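Local coordinates for protein lysyl oxidase (PDB 1W7C) that is a copper- and topaquinone-dependent amine oxidase that probably oxidises primary amines, including lysine side chains, to aldehydes, at residues 300-305 with 309-314; 317-322 with 442-447; 322-327 with 450-455. All coordinates share one frame; numbering follows the deposited sequence.

Interaction 1 of 3, residues 300-305 with 309-314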
loop_
_atom_site.group_PDB
_atom_site.type_symbol
_atom_site.label_atom_id
_atom_site.label_comp_id
_atom_site.label_asym_id
_atom_site.label_seq_id
_atom_site.Cartn_x
_atom_site.Cartn_y
_atom_site.Cartn_z
ATOM N N GLU A 300 24.984 2.366 18.097
ATOM C CA GLU A 300 23.819 2.507 17.237
ATOM C C GLU A 300 23.195 1.108 16.943
ATOM O O GLU A 300 22.920 0.725 15.818
ATOM C CB GLU A 300 24.137 3.289 15.932
ATOM C CG GLU A 300 24.187 4.781 16.314
ATOM C CD GLU A 300 24.600 5.628 15.143
ATOM O OE1 GLU A 300 23.721 6.236 14.475
ATOM O OE2 GLU A 300 25.823 5.621 14.843
ATOM N N TYR A 301 22.967 0.413 18.060
ATOM C CA TYR A 301 22.267 -0.868 18.076
ATOM C C TYR A 301 20.914 -0.635 18.729
ATOM O O TYR A 301 20.825 0.073 19.743
ATOM C CB TYR A 301 23.069 -1.913 18.859
ATOM C CG TYR A 301 22.329 -3.213 19.024
ATOM C CD1 TYR A 301 22.341 -4.180 18.019
ATOM C CD2 TYR A 301 21.616 -3.489 20.174
ATOM C CE1 TYR A 301 21.659 -5.364 18.154
ATOM C CE2 TYR A 301 20.907 -4.678 20.314
ATOM C CZ TYR A 301 20.951 -5.629 19.313
ATOM O OH TYR A 301 20.246 -6.815 19.427
ATOM N N PHE A 302 19.862 -1.173 18.111
ATOM C CA PHE A 302 18.477 -0.942 18.519
ATOM C C PHE A 302 17.781 -2.270 18.783
ATOM O O PHE A 302 18.049 -3.241 18.093
ATOM C CB PHE A 302 17.745 -0.211 17.373
ATOM C CG PHE A 302 18.255 1.165 17.170
ATOM C CD1 PHE A 302 19.341 1.403 16.348
ATOM C CD2 PHE A 302 17.713 2.238 17.864
ATOM C CE1 PHE A 302 19.874 2.681 16.261
ATOM C CE2 PHE A 302 18.246 3.490 17.761
ATOM C CZ PHE A 302 19.301 3.720 16.973
ATOM N N SER A 303 16.958 -2.308 19.832
ATOM C CA SER A 303 16.120 -3.458 20.163
ATOM C C SER A 303 14.670 -3.010 20.371
ATOM O O SER A 303 14.380 -1.989 20.991
ATOM C CB SER A 303 16.636 -4.201 21.442
ATOM O OG SER A 303 16.371 -3.490 22.610
ATOM N N TRP A 304 13.770 -3.837 19.858
ATOM C CA TRP A 304 12.349 -3.633 20.020
ATOM C C TRP A 304 11.622 -4.952 19.827
ATOM O O TRP A 304 11.665 -5.517 18.740
ATOM C CB TRP A 304 11.817 -2.587 19.053
ATOM C CG TRP A 304 10.310 -2.451 19.063
ATOM C CD1 TRP A 304 9.550 -1.706 19.923
ATOM C CD2 TRP A 304 9.394 -3.027 18.122
ATOM N NE1 TRP A 304 8.222 -1.815 19.618
ATOM C CE2 TRP A 304 8.088 -2.608 18.508
ATOM C CE3 TRP A 304 9.520 -3.863 17.021
ATOM C CZ2 TRP A 304 6.941 -3.018 17.824
ATOM C CZ3 TRP A 304 8.377 -4.259 16.369
ATOM C CH2 TRP A 304 7.124 -3.828 16.745
ATOM N N MET A 305 10.904 -5.397 20.865
ATOM C CA MET A 305 9.988 -6.541 20.730
ATOM C C MET A 305 10.612 -7.702 19.957
ATOM O O MET A 305 9.982 -8.280 19.084
ATOM C CB MET A 305 8.657 -6.097 20.108
ATOM C CG MET A 305 8.006 -4.977 20.871
ATOM S SD MET A 305 7.607 -5.459 22.581
ATOM C CE MET A 305 7.651 -3.866 23.336
ATOM N N PHE A 309 19.102 -4.773 15.561
ATOM C CA PHE A 309 19.861 -4.385 14.369
ATOM C C PHE A 309 20.815 -3.248 14.693
ATOM O O PHE A 309 20.617 -2.545 15.668
ATOM C CB PHE A 309 18.959 -3.995 13.170
ATOM C CG PHE A 309 17.976 -2.895 13.457
ATOM C CD1 PHE A 309 16.681 -3.208 13.835
ATOM C CD2 PHE A 309 18.351 -1.547 13.431
ATOM C CE1 PHE A 309 15.767 -2.201 14.147
ATOM C CE2 PHE A 309 17.428 -0.532 13.727
ATOM C CZ PHE A 309 16.149 -0.867 14.092
ATOM N N TYR A 310 21.804 -3.079 13.831
ATOM C CA TYR A 310 22.699 -1.943 13.856
ATOM C C TYR A 310 22.404 -1.052 12.685
ATOM O O TYR A 310 22.044 -1.520 11.604
ATOM C CB TYR A 310 24.162 -2.393 13.746
ATOM C CG TYR A 310 24.629 -3.350 14.812
ATOM C CD1 TYR A 310 24.409 -4.711 14.681
ATOM C CD2 TYR A 310 25.375 -2.922 15.892
ATOM C CE1 TYR A 310 24.854 -5.606 15.655
ATOM C CE2 TYR A 310 25.823 -3.822 16.868
ATOM C CZ TYR A 310 25.573 -5.156 16.721
ATOM O OH TYR A 310 26.015 -6.036 17.692
ATOM N N THR A 311 22.603 0.251 12.876
ATOM C CA THR A 311 22.530 1.191 11.756
ATOM C C THR A 311 23.917 1.748 11.418
ATOM O O THR A 311 24.838 1.748 12.226
ATOM C CB THR A 311 21.611 2.400 12.049
ATOM O OG1 THR A 311 22.199 3.167 13.087
ATOM C CG2 THR A 311 20.201 1.969 12.485
ATOM N N SER A 312 24.049 2.147 10.177
ATOM C CA SER A 312 25.236 2.786 9.651
ATOM C C SER A 312 24.805 3.892 8.725
ATOM O O SER A 312 23.732 3.833 8.144
ATOM C CB SER A 312 26.105 1.757 8.903
ATOM O OG SER A 312 27.271 2.383 8.414
ATOM N N TRP A 313 25.677 4.884 8.551
ATOM C CA TRP A 313 25.372 6.055 7.726
ATOM C C TRP A 313 26.497 6.347 6.759
ATOM O O TRP A 313 27.678 6.371 7.153
ATOM C CB TRP A 313 25.182 7.269 8.653
ATOM C CG TRP A 313 24.629 8.450 7.925
ATOM C CD1 TRP A 313 25.341 9.439 7.279
ATOM C CD2 TRP A 313 23.251 8.789 7.783
ATOM N NE1 TRP A 313 24.473 10.357 6.735
ATOM C CE2 TRP A 313 23.185 9.976 7.027
ATOM C CE3 TRP A 313 22.049 8.211 8.234
ATOM C CZ2 TRP A 313 21.983 10.598 6.725
ATOM C CZ3 TRP A 313 20.847 8.850 7.943
ATOM C CH2 TRP A 313 20.825 10.016 7.184
ATOM N N SER A 314 26.140 6.608 5.504
ATOM C CA SER A 314 27.098 7.048 4.495
ATOM C C SER A 314 26.646 8.310 3.803
ATOM O O SER A 314 25.450 8.594 3.702
ATOM C CB SER A 314 27.329 5.967 3.448
ATOM O OG SER A 314 26.215 5.838 2.562
HETATM O O HOH W 1 26.628 3.774 13.012
HETATM O O HOH W 2 23.970 5.162 11.621
#
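Phe302 and Phe309 pair across the two antiparallel strands of a beta hairpin, with their side chains on the same face of the sheet. Phe302 CB lies over the Phe309 ring, 4.0 Å from its centroid, as a CH-pi contact. The two rings are nearly parallel but slid apart and barely overlap. Phe309 CG stands between its own backbone N and carbonyl carbon (chi1 56°), and this turns the ring under Phe302 CB. The backbones close a hydrogen-bonded pair: Phe302 N gives to Phe309 O at 2.9 Å, and Phe309 N gives to Phe302 O at 3.1 Å. Phe309 also stacks on Phe446.

Tyr301 and Tyr310 form the next pair, non-hydrogen-bonded, on the other face. The edge of Tyr301 meets the face of Tyr310, with the planes at 58°. Tyr301 CD1 sits over the ring centre, 3.6 Å from Tyr310 CZ.

At the end of the pairing, Thr311 N gives to Glu300 O at 3.0 Å. Glu300 and Tyr301 both face Asp296 on strand 294-296, a G1 beta bulge. One water joins Glu300 OE2 to Thr311 O, and another joins Glu300 OE1 to Thr311 OG1. The Tyr399 hydroxyl bonds both Glu300 OE1 and Thr311 OG1. Three backbone bonds thus set the strand register. The Glu300 carboxylate has no direct bond to Thr311, so its position depends on the waters and Tyr399.

Interaction 2 of 3, residues 317-322 with 442-447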
loop_
_atom_site.group_PDB
_atom_site.type_symbol
_atom_site.label_atom_id
_atom_site.label_comp_id
_atom_site.label_asym_id
_atom_site.label_seq_id
_atom_site.Cartn_x
_atom_site.Cartn_y
_atom_site.Cartn_z
ATOM N N THR A 317 24.478 7.312 0.517
ATOM C CA THR A 317 23.158 6.671 0.502
ATOM C C THR A 317 22.332 6.973 1.760
ATOM O O THR A 317 21.148 6.607 1.784
ATOM C CB THR A 317 23.236 5.167 0.363
ATOM O OG1 THR A 317 23.960 4.613 1.477
ATOM C CG2 THR A 317 23.966 4.716 -0.917
ATOM N N GLY A 318 22.885 7.553 2.823
ATOM C CA GLY A 318 22.147 7.680 4.055
ATOM C C GLY A 318 22.262 6.433 4.913
ATOM O O GLY A 318 23.333 5.892 5.073
ATOM N N ILE A 319 21.136 5.954 5.430
ATOM C CA ILE A 319 21.138 4.893 6.427
ATOM C C ILE A 319 21.191 3.512 5.783
ATOM O O ILE A 319 20.633 3.294 4.707
ATOM C CB ILE A 319 19.929 5.023 7.356
ATOM C CG1 ILE A 319 20.234 4.478 8.744
ATOM C CG2 ILE A 319 18.670 4.345 6.779
ATOM C CD1 ILE A 319 19.162 4.804 9.789
ATOM N N SER A 320 21.858 2.591 6.469
ATOM C CA SER A 320 21.855 1.161 6.132
ATOM C C SER A 320 21.642 0.408 7.456
ATOM O O SER A 320 21.887 0.925 8.554
ATOM C CB SER A 320 23.226 0.724 5.617
ATOM O OG SER A 320 23.506 1.250 4.362
ATOM N N PHE A 321 21.219 -0.849 7.314
ATOM C CA PHE A 321 20.961 -1.730 8.444
ATOM C C PHE A 321 21.807 -2.989 8.305
ATOM O O PHE A 321 21.856 -3.578 7.217
ATOM C CB PHE A 321 19.490 -2.131 8.487
ATOM C CG PHE A 321 18.554 -0.975 8.651
ATOM C CD1 PHE A 321 18.107 -0.287 7.530
ATOM C CD2 PHE A 321 18.128 -0.576 9.888
ATOM C CE1 PHE A 321 17.283 0.807 7.674
ATOM C CE2 PHE A 321 17.283 0.515 10.045
ATOM C CZ PHE A 321 16.846 1.192 8.950
ATOM N N TYR A 322 22.374 -3.443 9.429
ATOM C CA TYR A 322 23.176 -4.652 9.439
ATOM C C TYR A 322 22.738 -5.556 10.574
ATOM O O TYR A 322 22.311 -5.106 11.658
ATOM C CB TYR A 322 24.679 -4.317 9.554
ATOM C CG TYR A 322 25.247 -3.738 8.303
ATOM C CD1 TYR A 322 25.281 -2.363 8.093
ATOM C CD2 TYR A 322 25.727 -4.551 7.308
ATOM C CE1 TYR A 322 25.771 -1.839 6.867
ATOM C CE2 TYR A 322 26.221 -4.049 6.135
ATOM C CZ TYR A 322 26.260 -2.694 5.928
ATOM O OH TYR A 322 26.782 -2.232 4.737
ATOM N N PHE A 442 12.093 8.185 3.701
ATOM C CA PHE A 442 12.407 6.752 3.775
ATOM C C PHE A 442 11.932 6.217 5.108
ATOM O O PHE A 442 12.227 6.810 6.154
ATOM C CB PHE A 442 13.911 6.517 3.663
ATOM C CG PHE A 442 14.527 7.022 2.370
ATOM C CD1 PHE A 442 15.254 8.205 2.392
ATOM C CD2 PHE A 442 14.396 6.351 1.174
ATOM C CE1 PHE A 442 15.827 8.686 1.230
ATOM C CE2 PHE A 442 14.967 6.831 0.040
ATOM C CZ PHE A 442 15.674 8.006 0.065
ATOM N N LEU A 443 11.201 5.107 5.086
ATOM C CA LEU A 443 10.670 4.510 6.303
ATOM C C LEU A 443 10.931 3.002 6.286
ATOM O O LEU A 443 10.742 2.343 5.286
ATOM C CB LEU A 443 9.172 4.805 6.426
ATOM C CG LEU A 443 8.514 4.349 7.705
ATOM C CD1 LEU A 443 9.024 5.116 8.906
ATOM C CD2 LEU A 443 7.016 4.495 7.600
ATOM N N TYR A 444 11.325 2.490 7.448
ATOM C CA TYR A 444 11.534 1.084 7.725
ATOM C C TYR A 444 10.636 0.776 8.939
ATOM O O TYR A 444 10.829 1.350 10.007
ATOM C CB TYR A 444 13.021 0.809 8.001
ATOM C CG TYR A 444 13.891 1.161 6.854
ATOM C CD1 TYR A 444 14.312 2.459 6.631
ATOM C CD2 TYR A 444 14.274 0.194 5.930
ATOM C CE1 TYR A 444 15.053 2.805 5.484
ATOM C CE2 TYR A 444 15.018 0.530 4.809
ATOM C CZ TYR A 444 15.444 1.811 4.607
ATOM O OH TYR A 444 16.201 2.079 3.481
ATOM N N LYS A 445 9.677 -0.145 8.747
ATOM C CA LYS A 445 8.616 -0.401 9.713
ATOM C C LYS A 445 8.625 -1.884 10.073
ATOM O O LYS A 445 8.486 -2.751 9.196
ATOM C CB LYS A 445 7.295 -0.005 9.057
ATOM C CG LYS A 445 6.098 -0.198 9.996
ATOM C CD LYS A 445 4.757 0.049 9.283
ATOM C CE LYS A 445 4.526 1.539 8.936
ATOM N NZ LYS A 445 4.416 2.441 10.103
ATOM N N PHE A 446 8.824 -2.167 11.343
ATOM C CA PHE A 446 8.969 -3.508 11.874
ATOM C C PHE A 446 7.719 -3.915 12.675
ATOM O O PHE A 446 7.227 -3.114 13.450
ATOM C CB PHE A 446 10.189 -3.602 12.819
ATOM C CG PHE A 446 11.525 -3.254 12.151
ATOM C CD1 PHE A 446 11.898 -1.930 11.945
ATOM C CD2 PHE A 446 12.404 -4.238 11.788
ATOM C CE1 PHE A 446 13.113 -1.608 11.382
ATOM C CE2 PHE A 446 13.608 -3.919 11.196
ATOM C CZ PHE A 446 13.945 -2.635 10.971
ATOM N N PHE A 447 7.247 -5.135 12.434
ATOM C CA PHE A 447 5.994 -5.640 13.023
ATOM C C PHE A 447 6.249 -6.750 14.039
ATOM O O PHE A 447 7.297 -7.431 14.010
ATOM C CB PHE A 447 5.108 -6.180 11.919
ATOM C CG PHE A 447 4.594 -5.130 10.939
ATOM C CD1 PHE A 447 3.304 -4.632 11.050
ATOM C CD2 PHE A 447 5.404 -4.664 9.906
ATOM C CE1 PHE A 447 2.824 -3.718 10.123
ATOM C CE2 PHE A 447 4.929 -3.762 8.991
ATOM C CZ PHE A 447 3.624 -3.284 9.106
HETATM O O HOH W 3 18.920 1.382 3.614
#
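The Tyr444 ring takes the edge of Phe321 over one face, and Phe321 CE1 lies above the ring centre. The planes meet at 53° with centroids 4.5 Å apart, an edge-to-face pair. Phe321 CE1 comes to 3.5 Å from Tyr444 CG, and Phe321 CZ lies beside it at 3.6 Å from the same atom. In the plane of the Phe321 ring, Tyr444 CE1 stands at the edge. Ile319 CG2 approaches the Tyr444 ring obliquely, 4.1 Å from Tyr444 CE1.

Both aromatic side chains have CG anti to the carbonyl carbon (chi1 near -60°), and each ring projects from its strand toward the other strand. The backbones stay far apart: Phe321 CA and Tyr444 CA are 9.9 Å from each other, and no direct hydrogen bond links them. Here two sheets of the beta sandwich of the copper amine oxidase catalytic domain pack on each other. Phe309 adds another edge-to-face contact to Phe321.

One water bridges Ile319 O and Tyr444 OH, 2.8 Å from each, and donates to Ile319 O. Across the two segments the direct contacts are apolar and aromatic. The polar link runs through the water, which ties the Tyr444 hydroxyl to the Ile319 carbonyl of the facing strand.

Interaction 3 of 3, residues 322-327 with 450-455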
loop_
_atom_site.group_PDB
_atom_site.type_symbol
_atom_site.label_atom_id
_atom_site.label_comp_id
_atom_site.label_asym_id
_atom_site.label_seq_id
_atom_site.Cartn_x
_atom_site.Cartn_y
_atom_site.Cartn_z
ATOM N N TYR A 322 22.374 -3.443 9.429
ATOM C CA TYR A 322 23.176 -4.652 9.439
ATOM C C TYR A 322 22.738 -5.556 10.574
ATOM O O TYR A 322 22.311 -5.106 11.658
ATOM C CB TYR A 322 24.679 -4.317 9.554
ATOM C CG TYR A 322 25.247 -3.738 8.303
ATOM C CD1 TYR A 322 25.281 -2.363 8.093
ATOM C CD2 TYR A 322 25.727 -4.551 7.308
ATOM C CE1 TYR A 322 25.771 -1.839 6.867
ATOM C CE2 TYR A 322 26.221 -4.049 6.135
ATOM C CZ TYR A 322 26.260 -2.694 5.928
ATOM O OH TYR A 322 26.782 -2.232 4.737
ATOM N N ASP A 323 22.889 -6.861 10.324
ATOM C CA ASP A 323 22.606 -7.870 11.366
ATOM C C ASP A 323 21.201 -7.756 11.926
ATOM O O ASP A 323 20.996 -7.676 13.130
ATOM C CB ASP A 323 23.669 -7.812 12.483
ATOM C CG ASP A 323 23.726 -9.073 13.291
ATOM O OD1 ASP A 323 24.064 -8.979 14.501
ATOM O OD2 ASP A 323 23.454 -10.180 12.769
ATOM N N ILE A 324 20.221 -7.727 11.045
ATOM C CA ILE A 324 18.830 -7.641 11.456
ATOM C C ILE A 324 18.400 -9.001 11.967
ATOM O O ILE A 324 18.397 -9.977 11.217
ATOM C CB ILE A 324 17.872 -7.202 10.331
ATOM C CG1 ILE A 324 18.312 -5.870 9.740
ATOM C CG2 ILE A 324 16.449 -7.095 10.912
ATOM C CD1 ILE A 324 17.462 -5.370 8.603
ATOM N N THR A 325 18.091 -9.057 13.253
ATOM C CA THR A 325 17.663 -10.280 13.906
ATOM C C THR A 325 16.242 -10.192 14.425
ATOM O O THR A 325 15.779 -9.117 14.808
ATOM C CB THR A 325 18.596 -10.615 15.102
ATOM O OG1 THR A 325 18.431 -9.652 16.146
ATOM C CG2 THR A 325 20.060 -10.657 14.622
ATOM N N PHE A 326 15.566 -11.329 14.455
ATOM C CA PHE A 326 14.237 -11.429 15.062
ATOM C C PHE A 326 14.216 -12.713 15.884
ATOM O O PHE A 326 14.628 -13.777 15.402
ATOM C CB PHE A 326 13.122 -11.404 14.011
ATOM C CG PHE A 326 11.755 -11.488 14.610
ATOM C CD1 PHE A 326 10.963 -12.606 14.457
ATOM C CD2 PHE A 326 11.272 -10.436 15.345
ATOM C CE1 PHE A 326 9.690 -12.670 15.056
ATOM C CE2 PHE A 326 10.016 -10.496 15.929
ATOM C CZ PHE A 326 9.216 -11.621 15.774
ATOM N N LYS A 327 13.808 -12.595 17.138
ATOM C CA LYS A 327 13.810 -13.714 18.091
ATOM C C LYS A 327 15.126 -14.478 18.070
ATOM O O LYS A 327 15.153 -15.714 18.056
ATOM C CB LYS A 327 12.573 -14.600 17.888
ATOM C CG LYS A 327 11.293 -13.865 18.262
ATOM C CD LYS A 327 10.066 -14.766 18.256
ATOM C CE LYS A 327 8.861 -14.025 18.849
ATOM N NZ LYS A 327 9.003 -13.884 20.328
ATOM N N GLY A 450 7.486 -10.490 12.931
ATOM C CA GLY A 450 8.700 -10.688 12.167
ATOM C C GLY A 450 8.660 -10.143 10.731
ATOM O O GLY A 450 9.591 -10.363 9.950
ATOM N N THR A 451 7.596 -9.393 10.389
ATOM C CA THR A 451 7.525 -8.737 9.068
ATOM C C THR A 451 8.208 -7.397 9.133
ATOM O O THR A 451 8.089 -6.716 10.135
ATOM C CB THR A 451 6.058 -8.560 8.663
ATOM O OG1 THR A 451 5.472 -9.856 8.445
ATOM C CG2 THR A 451 5.840 -7.746 7.385
ATOM N N LEU A 452 8.866 -6.986 8.067
ATOM C CA LEU A 452 9.440 -5.662 7.905
ATOM C C LEU A 452 8.919 -5.068 6.586
ATOM O O LEU A 452 8.878 -5.755 5.583
ATOM C CB LEU A 452 10.985 -5.786 7.826
ATOM C CG LEU A 452 11.838 -4.602 7.340
ATOM C CD1 LEU A 452 11.596 -3.373 8.207
ATOM C CD2 LEU A 452 13.331 -5.020 7.362
ATOM N N GLU A 453 8.574 -3.786 6.611
ATOM C CA GLU A 453 8.143 -3.075 5.418
ATOM C C GLU A 453 9.134 -1.936 5.160
ATOM O O GLU A 453 9.411 -1.142 6.077
ATOM C CB GLU A 453 6.743 -2.494 5.630
ATOM C CG GLU A 453 6.217 -1.712 4.436
ATOM C CD GLU A 453 4.989 -0.886 4.792
ATOM O OE1 GLU A 453 3.901 -1.269 4.334
ATOM O OE2 GLU A 453 5.099 0.123 5.563
ATOM N N VAL A 454 9.576 -1.873 3.903
ATOM C CA VAL A 454 10.486 -0.869 3.394
ATOM C C VAL A 454 9.668 0.034 2.478
ATOM O O VAL A 454 9.021 -0.465 1.555
ATOM C CB VAL A 454 11.622 -1.525 2.633
ATOM C CG1 VAL A 454 12.525 -0.477 1.989
ATOM C CG2 VAL A 454 12.416 -2.436 3.498
ATOM N N SER A 455 9.712 1.349 2.713
ATOM C CA SER A 455 8.946 2.239 1.863
ATOM C C SER A 455 9.646 3.549 1.597
ATOM O O SER A 455 10.544 3.984 2.342
ATOM C CB SER A 455 7.580 2.509 2.467
ATOM O OG SER A 455 7.655 3.269 3.641
#
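Gly450 meets one face of the Phe326 ring with its CA and N. The CA sits over the ring centre, 3.6 Å from the centroid and 10° off the ring normal, a CH-pi contact. Gly450 N is over the same face, 3.5 Å from Phe326 CZ. No hydrogen bond crosses between 322-327 and 450-455. A glycine suits this place: a CB here would come within about 3.0 Å of Phe326 CE1, and the backbone angles would also press it against the preceding carbonyl oxygen. Gly450 O bonds the hydroxyl of Tyr572. The ring of Phe326 reaches Gly450 because its CG is anti to the backbone N (chi1 -179°), and it also meets the ring of Trp307. An alanine in place of Phe326 is likely to leave Gly450 without its aromatic cover and to open a gap beside Trp307.

Past Gly450 the chain enters strand 452-458, which runs antiparallel to both strand 440-446 and strand 670-678. These strands form a layer of the catalytic beta sandwich. The part of strand 318-326 after the corner at Asp323 faces this layer.

At Leu452, CD2 lies 4.3 Å from Ile324 CD1. This is a long apolar approach, and doubtful because Leu452 has a second deposited conformer. Leu335 touches both side chains.

Overall arrangement
All three contacts are mostly buried, but they differ in kind. Interaction 1 pairs neighbouring strands of a hairpin, so backbone bonds lead, and its Glu300 end is partly exposed and hydrated. Interactions 2 and 3 join facing layers with no direct hydrogen bond: rings and a water in one, a ring on a glycine backbone in the other. Both use strand 318-326, on either side of its corner at Asp323, and their other segments sit on the neighbouring strands 440-446 and 452-458. The centre of interaction 2 is about 10 Å from the centre of the chain, against about 18 Å for the centres of the other two. All three also reach the second subunit.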